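Local coordinates for protein probable fatty acyl-CoA transferase Rv3272 (Mycobacterium tuberculosis, PDB 5YX6) that probably acts as a family III CoA transferase in fatty acid metabolism, binding fatty acyl-CoAs of varying chain length with highest affinity for palmitoyl-CoA, at residues G35-K40 with G72-T77. Numbering follows the deposited sequence.
Sequences GAEVIK and GKKSVT
The carboxylate of Glu37 is the flat side-chain group here, and it is held through the anti lone pair of OE2: Lys74 NZ reaches OE2 of Glu37 at 3.1 Å in a salt bridge, while OE1 is paired with Arg14. Both chains run extended beyond CG, and Glu37 CG, anti to the backbone N (chi1 172°), lets the acid meet the ammonium above the sheet. On this same face Ile39 CG2 packs against Val76 CG1 at 3.9 Å, and Phe390 of helix 387-390 touches Glu37, Ile39 and Lys74. Between the segments the backbones pair in parallel. Lys74 N bonds to Val38 O (3.0 Å), Lys40 N binds Lys74 O at 2.7 Å, and Val76 N closes on Lys40 O. Before the first of these bonds a water bridges Val38 N and Gly72 O, where the two backbones stand further apart. Strand 74-77 is an edge strand, within this chain, of the parallel sheet of the large Rossmann-fold domain, added beside strand 37-42, whose other neighbour is strand 14-17. The opposite face carries Val38, Lys40 and Lys73. The extended Lys73 chain runs alongside Val38, CD lying 4.0 Å from Val38 CG1, and its CD also meets Lys40 CG at 3.8 Å. A bend at chi3 (80°) and chi4 brings Lys40 NZ to Glu47 and Asn70, 4.6 Å from Lys73 NZ. These like charges are probably offset by Glu47, which pairs with Lys40, and Asp17, which pairs with Lys73; Asn70 OD1 accepts from both, and Lys73 NZ also bonds the carbonyl oxygens of Asn69 and Pro25.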
ATOM      1  N   GLY A  35     -16.401  12.521   2.637  1.00 27.91           N
ATOM      2  CA  GLY A  35     -17.603  13.316   2.457  1.00 29.29           C
ATOM      3  C   GLY A  35     -18.177  13.453   1.052  1.00 29.52           C
ATOM      4  O   GLY A  35     -19.196  14.123   0.852  1.00 30.68           O
ATOM      5  N   ALA A  36     -17.553  12.814   0.071  1.00 29.73           N
ATOM      6  CA  ALA A  36     -18.029  12.926  -1.308  1.00 27.74           C
ATOM      7  C   ALA A  36     -19.309  12.124  -1.521  1.00 28.63           C
ATOM      8  O   ALA A  36     -19.550  11.128  -0.843  1.00 27.89           O
ATOM      9  CB  ALA A  36     -16.957  12.455  -2.278  1.00 22.11           C
ATOM     10  N   GLU A  37     -20.145  12.583  -2.443  1.00 30.28           N
ATOM     11  CA  GLU A  37     -21.263  11.782  -2.913  1.00 28.65           C
ATOM     12  C   GLU A  37     -20.759  10.888  -4.031  1.00 28.36           C
ATOM     13  O   GLU A  37     -20.454  11.366  -5.117  1.00 30.70           O
ATOM     14  CB  GLU A  37     -22.412  12.664  -3.404  1.00 30.96           C
ATOM     15  CG  GLU A  37     -23.546  11.894  -4.079  1.00 37.82           C
ATOM     16  CD  GLU A  37     -24.685  12.796  -4.564  1.00 42.63           C
ATOM     17  OE1 GLU A  37     -24.413  13.754  -5.323  1.00 42.67           O
ATOM     18  OE2 GLU A  37     -25.853  12.543  -4.197  1.00 44.49           O
ATOM     19  N   VAL A  38     -20.680   9.588  -3.769  1.00 30.50           N
ATOM     20  CA  VAL A  38     -20.127   8.653  -4.737  1.00 27.85           C
ATOM     21  C   VAL A  38     -21.204   7.741  -5.303  1.00 26.45           C
ATOM     22  O   VAL A  38     -21.856   7.001  -4.580  1.00 28.85           O
ATOM     23  CB  VAL A  38     -19.010   7.797  -4.111  1.00 28.70           C
ATOM     24  CG1 VAL A  38     -18.543   6.729  -5.089  1.00 24.12           C
ATOM     25  CG2 VAL A  38     -17.852   8.686  -3.659  1.00 25.53           C
ATOM     26  N   ILE A  39     -21.390   7.808  -6.612  1.00 28.51           N
ATOM     27  CA  ILE A  39     -22.459   7.074  -7.270  1.00 27.70           C
ATOM     28  C   ILE A  39     -21.887   5.897  -8.039  1.00 27.20           C
ATOM     29  O   ILE A  39     -21.160   6.092  -9.017  1.00 26.18           O
ATOM     30  CB  ILE A  39     -23.250   7.973  -8.245  1.00 26.46           C
ATOM     31  CG1 ILE A  39     -23.807   9.194  -7.522  1.00 23.94           C
ATOM     32  CG2 ILE A  39     -24.361   7.182  -8.929  1.00 24.00           C
ATOM     33  CD1 ILE A  39     -24.500  10.159  -8.451  1.00 27.90           C
ATOM     34  N   LYS A  40     -22.187   4.686  -7.570  1.00 25.96           N
ATOM     35  CA  LYS A  40     -21.803   3.465  -8.268  1.00 30.07           C
ATOM     36  C   LYS A  40     -22.616   3.323  -9.545  1.00 28.07           C
ATOM     37  O   LYS A  40     -23.810   3.591  -9.550  1.00 26.56           O
ATOM     38  CB  LYS A  40     -22.017   2.225  -7.396  1.00 27.53           C
ATOM     39  CG  LYS A  40     -20.986   1.976  -6.336  1.00 34.21           C
ATOM     40  CD  LYS A  40     -21.224   0.619  -5.685  1.00 36.17           C
ATOM     41  CE  LYS A  40     -20.673  -0.534  -6.527  1.00 40.58           C
ATOM     42  NZ  LYS A  40     -19.183  -0.493  -6.661  1.00 41.49           N
ATOM     43  N   GLY A  72     -22.326   3.682   2.185  1.00 37.34           N
ATOM     44  CA  GLY A  72     -22.603   5.099   2.043  1.00 33.81           C
ATOM     45  C   GLY A  72     -22.569   5.537   0.595  1.00 29.35           C
ATOM     46  O   GLY A  72     -22.669   6.724   0.293  1.00 31.13           O
ATOM     47  N   LYS A  73     -22.400   4.585  -0.312  1.00 31.02           N
ATOM     48  CA  LYS A  73     -22.459   4.912  -1.725  1.00 29.08           C
ATOM     49  C   LYS A  73     -23.896   4.883  -2.222  1.00 34.26           C
ATOM     50  O   LYS A  73     -24.787   4.363  -1.550  1.00 31.73           O
ATOM     51  CB  LYS A  73     -21.593   3.963  -2.540  1.00 25.38           C
ATOM     52  CG  LYS A  73     -20.110   4.165  -2.313  1.00 29.51           C
ATOM     53  CD  LYS A  73     -19.289   3.254  -3.206  1.00 33.17           C
ATOM     54  CE  LYS A  73     -17.803   3.297  -2.862  1.00 29.73           C
ATOM     55  NZ  LYS A  73     -17.039   2.408  -3.790  1.00 33.44           N
ATOM     56  N   LYS A  74     -24.118   5.488  -3.382  1.00 31.55           N
ATOM     57  CA  LYS A  74     -25.383   5.368  -4.083  1.00 31.04           C
ATOM     58  C   LYS A  74     -25.218   4.482  -5.303  1.00 30.34           C
ATOM     59  O   LYS A  74     -24.097   4.221  -5.737  1.00 31.12           O
ATOM     60  CB  LYS A  74     -25.918   6.754  -4.440  1.00 31.25           C
ATOM     61  CG  LYS A  74     -26.008   7.595  -3.192  1.00 30.18           C
ATOM     62  CD  LYS A  74     -26.753   8.887  -3.362  1.00 34.81           C
ATOM     63  CE  LYS A  74     -26.863   9.583  -2.009  1.00 37.09           C
ATOM     64  NZ  LYS A  74     -27.510  10.923  -2.093  1.00 53.82           N
ATOM     65  N   SER A  75     -26.331   4.008  -5.849  1.00 29.49           N
ATOM     66  CA  SER A  75     -26.276   3.080  -6.966  1.00 28.75           C
ATOM     67  C   SER A  75     -27.268   3.394  -8.077  1.00 31.93           C
ATOM     68  O   SER A  75     -28.441   3.696  -7.827  1.00 31.11           O
ATOM     69  CB  SER A  75     -26.508   1.642  -6.467  1.00 28.23           C
ATOM     70  OG  SER A  75     -26.489   0.705  -7.537  1.00 26.77           O
ATOM     71  N   VAL A  76     -26.773   3.337  -9.308  1.00 26.60           N
ATOM     72  CA  VAL A  76     -27.636   3.355 -10.468  1.00 30.14           C
ATOM     73  C   VAL A  76     -27.340   2.073 -11.227  1.00 35.97           C
ATOM     74  O   VAL A  76     -26.202   1.597 -11.260  1.00 35.06           O
ATOM     75  CB  VAL A  76     -27.457   4.616 -11.371  1.00 30.41           C
ATOM     76  CG1 VAL A  76     -27.706   5.887 -10.564  1.00 27.58           C
ATOM     77  CG2 VAL A  76     -26.086   4.645 -12.036  1.00 30.69           C
ATOM     78  N   THR A  77     -28.386   1.498 -11.800  1.00 37.35           N
ATOM     79  CA  THR A  77     -28.258   0.301 -12.597  1.00 33.51           C
ATOM     80  C   THR A  77     -28.514   0.663 -14.045  1.00 36.99           C
ATOM     81  O   THR A  77     -29.516   1.303 -14.391  1.00 38.33           O
ATOM     82  CB  THR A  77     -29.224  -0.787 -12.094  1.00 33.24           C
ATOM     83  OG1 THR A  77     -28.467  -1.831 -11.465  1.00 44.93           O
ATOM     84  CG2 THR A  77     -30.063  -1.371 -13.224  1.00 46.12           C
TER
HETATM   85  O   HOH W   1     -22.232   8.868  -1.617  1.00 33.12           O